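N5-Carboxyaminoimidazole ribonucleotide synthetase (Staphylococcus aureus subsp. aureus, PDB 3ORQ) catalyses the ATP-dependent carboxylation of 5-aminoimidazole ribonucleotide with bicarbonate to give N5-carboxyaminoimidazole ribonucleotide, and belongs to the ATP-grasp superfamily. Local coordinates at residues Ser85-Gln88 and Leu89-Cys93; Asp292-Ile295 and Leu296-Gly300. All coordinates share one frame; numbering follows the deposited sequence.

Contact 1 of 2, residues Ser85-Gln88 and Leu89-Cys93; sequences SAQQ and LKLLC
Leu89 N donates to Ser85 O at 3.1 Å, and this bond opens a run of i to i+4 links by which Ser85-Gln88 is wound into Leu89-Cys93. Lys90 N follows on Ala86 O at 2.9 Å, and Leu92 N reaches Gln88 O at 3.1 Å. Between them, the bond from Leu91 N to Gln87 O is straight at 178° but weak, stretched to 3.4 Å. Ser85 stands at the N-cap of helix 86-95: its OG reaches forward to the first turn and accepts from Gln88 N at 2.9 Å, which satisfies an amide that has no helical carbonyl to bond. This capped turn begins a helix of the preATP-grasp domain, whose family belongs to the Rossmann-like clan. Two sides of the helix differ in character. On the outer one, Gln87 bends at chi2 (-58°), which swings its amide along the helix until NE2 lies 4.1 Å from Leu91 CG; the two side chains cross obliquely, a loose contact between exposed groups. Leu91 also sets its CB against Gln88 O at 3.4 Å. Lys90 leads away from the first turn with CG anti to the backbone N (chi1 176°), and its NZ forms a salt bridge with Glu94 one turn on. The inner side is apolar: Leu89 packs on Ile105 of helix 103-109, while Leu92 rests on Leu67 and Asn68 of helix 64-73. Gln88 borders that second neighbour, touching Leu67 and donating weakly from NE2 to Glu64 OE1.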
# COMPACT_ATOMS: atom_id res chain seq x y z
N SER A 85 -29.82 -2.67 -0.36
CA SER A 85 -30.94 -3.11 -1.15
C SER A 85 -30.81 -2.62 -2.58
O SER A 85 -30.47 -1.46 -2.84
CB SER A 85 -32.26 -2.62 -0.57
OG SER A 85 -32.62 -1.38 -1.12
N ALA A 86 -31.11 -3.52 -3.52
CA ALA A 86 -31.09 -3.21 -4.93
C ALA A 86 -31.99 -2.03 -5.26
O ALA A 86 -31.66 -1.23 -6.15
CB ALA A 86 -31.57 -4.43 -5.72
N GLN A 87 -33.11 -1.94 -4.55
CA GLN A 87 -34.06 -0.86 -4.77
C GLN A 87 -33.48 0.50 -4.38
O GLN A 87 -33.68 1.47 -5.09
CB GLN A 87 -35.38 -1.14 -4.03
CG GLN A 87 -36.62 -0.71 -4.82
CD GLN A 87 -36.63 0.79 -5.19
OE1 GLN A 87 -36.52 1.16 -6.38
NE2 GLN A 87 -36.74 1.64 -4.16
N GLN A 88 -32.75 0.56 -3.27
CA GLN A 88 -32.13 1.81 -2.84
C GLN A 88 -31.03 2.22 -3.84
O GLN A 88 -30.89 3.39 -4.19
CB GLN A 88 -31.54 1.68 -1.43
CG GLN A 88 -32.51 2.02 -0.30
CD GLN A 88 -33.15 3.39 -0.46
OE1 GLN A 88 -32.48 4.42 -0.39
NE2 GLN A 88 -34.46 3.41 -0.69
N LEU A 89 -30.25 1.23 -4.27
CA LEU A 89 -29.11 1.45 -5.10
C LEU A 89 -29.56 1.89 -6.51
O LEU A 89 -28.91 2.73 -7.13
CB LEU A 89 -28.29 0.16 -5.15
CG LEU A 89 -26.98 0.11 -5.94
CD1 LEU A 89 -26.01 1.18 -5.40
CD2 LEU A 89 -26.36 -1.29 -5.86
N LYS A 90 -30.68 1.35 -7.00
CA LYS A 90 -31.25 1.79 -8.28
C LYS A 90 -31.59 3.28 -8.24
O LYS A 90 -31.15 4.03 -9.09
CB LYS A 90 -32.45 0.92 -8.72
CG LYS A 90 -33.13 1.39 -10.00
CD LYS A 90 -34.20 0.42 -10.50
CE LYS A 90 -34.93 0.98 -11.77
NZ LYS A 90 -35.81 2.15 -11.42
N LEU A 91 -32.34 3.71 -7.23
CA LEU A 91 -32.56 5.13 -6.99
C LEU A 91 -31.27 5.99 -7.02
O LEU A 91 -31.27 7.06 -7.57
CB LEU A 91 -33.23 5.35 -5.65
CG LEU A 91 -34.70 4.93 -5.59
CD1 LEU A 91 -35.32 5.58 -4.34
CD2 LEU A 91 -35.47 5.30 -6.90
N LEU A 92 -30.20 5.50 -6.41
CA LEU A 92 -28.93 6.22 -6.34
C LEU A 92 -28.20 6.26 -7.69
O LEU A 92 -27.63 7.28 -8.03
CB LEU A 92 -28.02 5.57 -5.31
CG LEU A 92 -28.14 5.92 -3.83
CD1 LEU A 92 -27.02 5.17 -3.10
CD2 LEU A 92 -28.06 7.44 -3.53
N CYS A 93 -28.24 5.16 -8.45
CA CYS A 93 -27.61 5.09 -9.77
C CYS A 93 -28.25 6.09 -10.66
O CYS A 93 -27.60 6.63 -11.54
CB CYS A 93 -27.84 3.73 -10.44
SG CYS A 93 -26.93 2.47 -9.69

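Contact 2 of 2, residues Asp292-Ile295 and Leu296-Gly300; sequences DTHI and LAVTG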
# COMPACT_ATOMS: atom_id res chain seq x y z
N ASP A 292 -6.17 -1.55 -6.34
CA ASP A 292 -5.68 -0.54 -7.27
C ASP A 292 -6.55 -0.58 -8.52
O ASP A 292 -7.07 0.45 -8.94
CB ASP A 292 -4.23 -0.80 -7.68
CG ASP A 292 -3.25 -0.76 -6.50
OD1 ASP A 292 -3.48 0.00 -5.50
OD2 ASP A 292 -2.27 -1.54 -6.57
N THR A 293 -6.69 -1.75 -9.13
CA THR A 293 -7.49 -1.83 -10.35
C THR A 293 -8.99 -1.47 -10.06
O THR A 293 -9.67 -0.94 -10.90
CB THR A 293 -7.38 -3.20 -11.02
OG1 THR A 293 -7.75 -4.21 -10.08
CG2 THR A 293 -5.96 -3.46 -11.48
N HIS A 294 -9.47 -1.71 -8.86
CA HIS A 294 -10.85 -1.35 -8.58
C HIS A 294 -11.03 0.15 -8.72
O HIS A 294 -11.99 0.62 -9.35
CB HIS A 294 -11.27 -1.79 -7.18
CG HIS A 294 -12.74 -1.63 -6.92
ND1 HIS A 294 -13.67 -2.53 -7.37
CD2 HIS A 294 -13.43 -0.67 -6.26
CE1 HIS A 294 -14.88 -2.16 -6.98
NE2 HIS A 294 -14.77 -1.02 -6.33
N ILE A 295 -10.09 0.92 -8.15
CA ILE A 295 -10.15 2.39 -8.20
C ILE A 295 -9.94 2.89 -9.63
O ILE A 295 -10.60 3.86 -10.08
CB ILE A 295 -9.04 3.00 -7.32
CG1 ILE A 295 -9.18 2.50 -5.88
CG2 ILE A 295 -9.10 4.57 -7.39
CD1 ILE A 295 -10.64 2.66 -5.26
N LEU A 296 -9.00 2.27 -10.33
CA LEU A 296 -8.73 2.66 -11.72
C LEU A 296 -10.02 2.53 -12.53
O LEU A 296 -10.38 3.45 -13.26
CB LEU A 296 -7.61 1.79 -12.33
CG LEU A 296 -6.16 2.11 -11.93
CD1 LEU A 296 -5.28 1.05 -12.54
CD2 LEU A 296 -5.73 3.56 -12.34
N ALA A 297 -10.67 1.39 -12.38
CA ALA A 297 -11.90 1.03 -13.10
C ALA A 297 -13.02 2.01 -12.83
O ALA A 297 -13.58 2.65 -13.70
CB ALA A 297 -12.33 -0.36 -12.68
N VAL A 298 -13.30 2.15 -11.55
CA VAL A 298 -14.43 2.92 -11.08
C VAL A 298 -14.26 4.40 -11.40
O VAL A 298 -15.27 5.12 -11.61
CB VAL A 298 -14.57 2.54 -9.59
CG1 VAL A 298 -14.48 3.70 -8.61
CG2 VAL A 298 -15.66 1.52 -9.40
N THR A 299 -13.01 4.89 -11.43
CA THR A 299 -12.76 6.31 -11.76
C THR A 299 -12.61 6.48 -13.27
O THR A 299 -12.34 7.59 -13.76
CB THR A 299 -11.50 6.89 -11.04
OG1 THR A 299 -10.33 6.11 -11.40
CG2 THR A 299 -11.69 6.86 -9.48
N GLY A 300 -12.79 5.37 -14.00
CA GLY A 300 -12.88 5.42 -15.47
C GLY A 300 -11.51 5.53 -16.17
O GLY A 300 -11.46 5.97 -17.31
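Asp292 O receives Leu296 N at 3.0 Å, and the Leu296 side chain closes on the same oxygen, with CG 3.5 Å from Asp292 O. The carboxylate of Asp292 leads away from this turn: OD1 is hydrogen-bonded to Ser30 OG and forms a salt bridge with Lys33, both on helix 22-33, while OD2 accepts from Ser289 N. Thr293 O takes Ala297 N at 2.9 Å, and the methyl of Ala297 sits close to that oxygen as well; Thr293 OG1 is hydrogen-bonded to Thr200 OG1, outside the helix. His294 accepts from Val298 N at its carbonyl, and its ring stands out from the helix and leans toward the next turn, with CG anti to the backbone N (chi1 -171°), one face turned to Val298 CG2, which lies 4.1 Å from His294 NE2. Both ring nitrogens are engaged, ND1 with Thr253 N and NE2 with Thr78 OG1, so the rotation of the ring is fixed from outside the helix. By this point helix 290-298 is ending, and Gly300 closes it in a Schellman motif: with phi 79° it leaves the helical conformation and gives its N to Ala297 O. Ile295 O is gripped twice by Thr299, whose N and OG1 reach it from opposite faces of the carbonyl plane, OG1 at 2.6 Å. A chi1 of 58° sets that hydroxyl between the backbone N and carbonyl carbon, pointing back into the last turn, and leaves CG2 to meet Ile295 CG2 at 4.0 Å. Both Ile295 and Thr299 then pack on Ile15 of strand 14-18, whereas Leu296 faces Pro334 of the second subunit.

From the N terminus, the chain first builds the parallel sheet of the preATP-grasp domain, and contact 1 begins helix 86-95 soon after strand 76-79. The chain then passes through the strands and helices between residues 103 and 285 before contact 2 ends helix 290-298. Each contact lies within one continuous segment and closes no loop, and the two follow in series, neither nested nor crossed. The centres of contact 1 and contact 2 lie about 21 Å apart. The nearest atoms of contact 1 and contact 2 are about 11 Å apart, without touching. Contact 1 joins helix 86-95 to helices 64-73 and 103-109, which precede and follow it in the chain, whereas contact 2 brings a late helix back against strand 14-18 and helix 22-33.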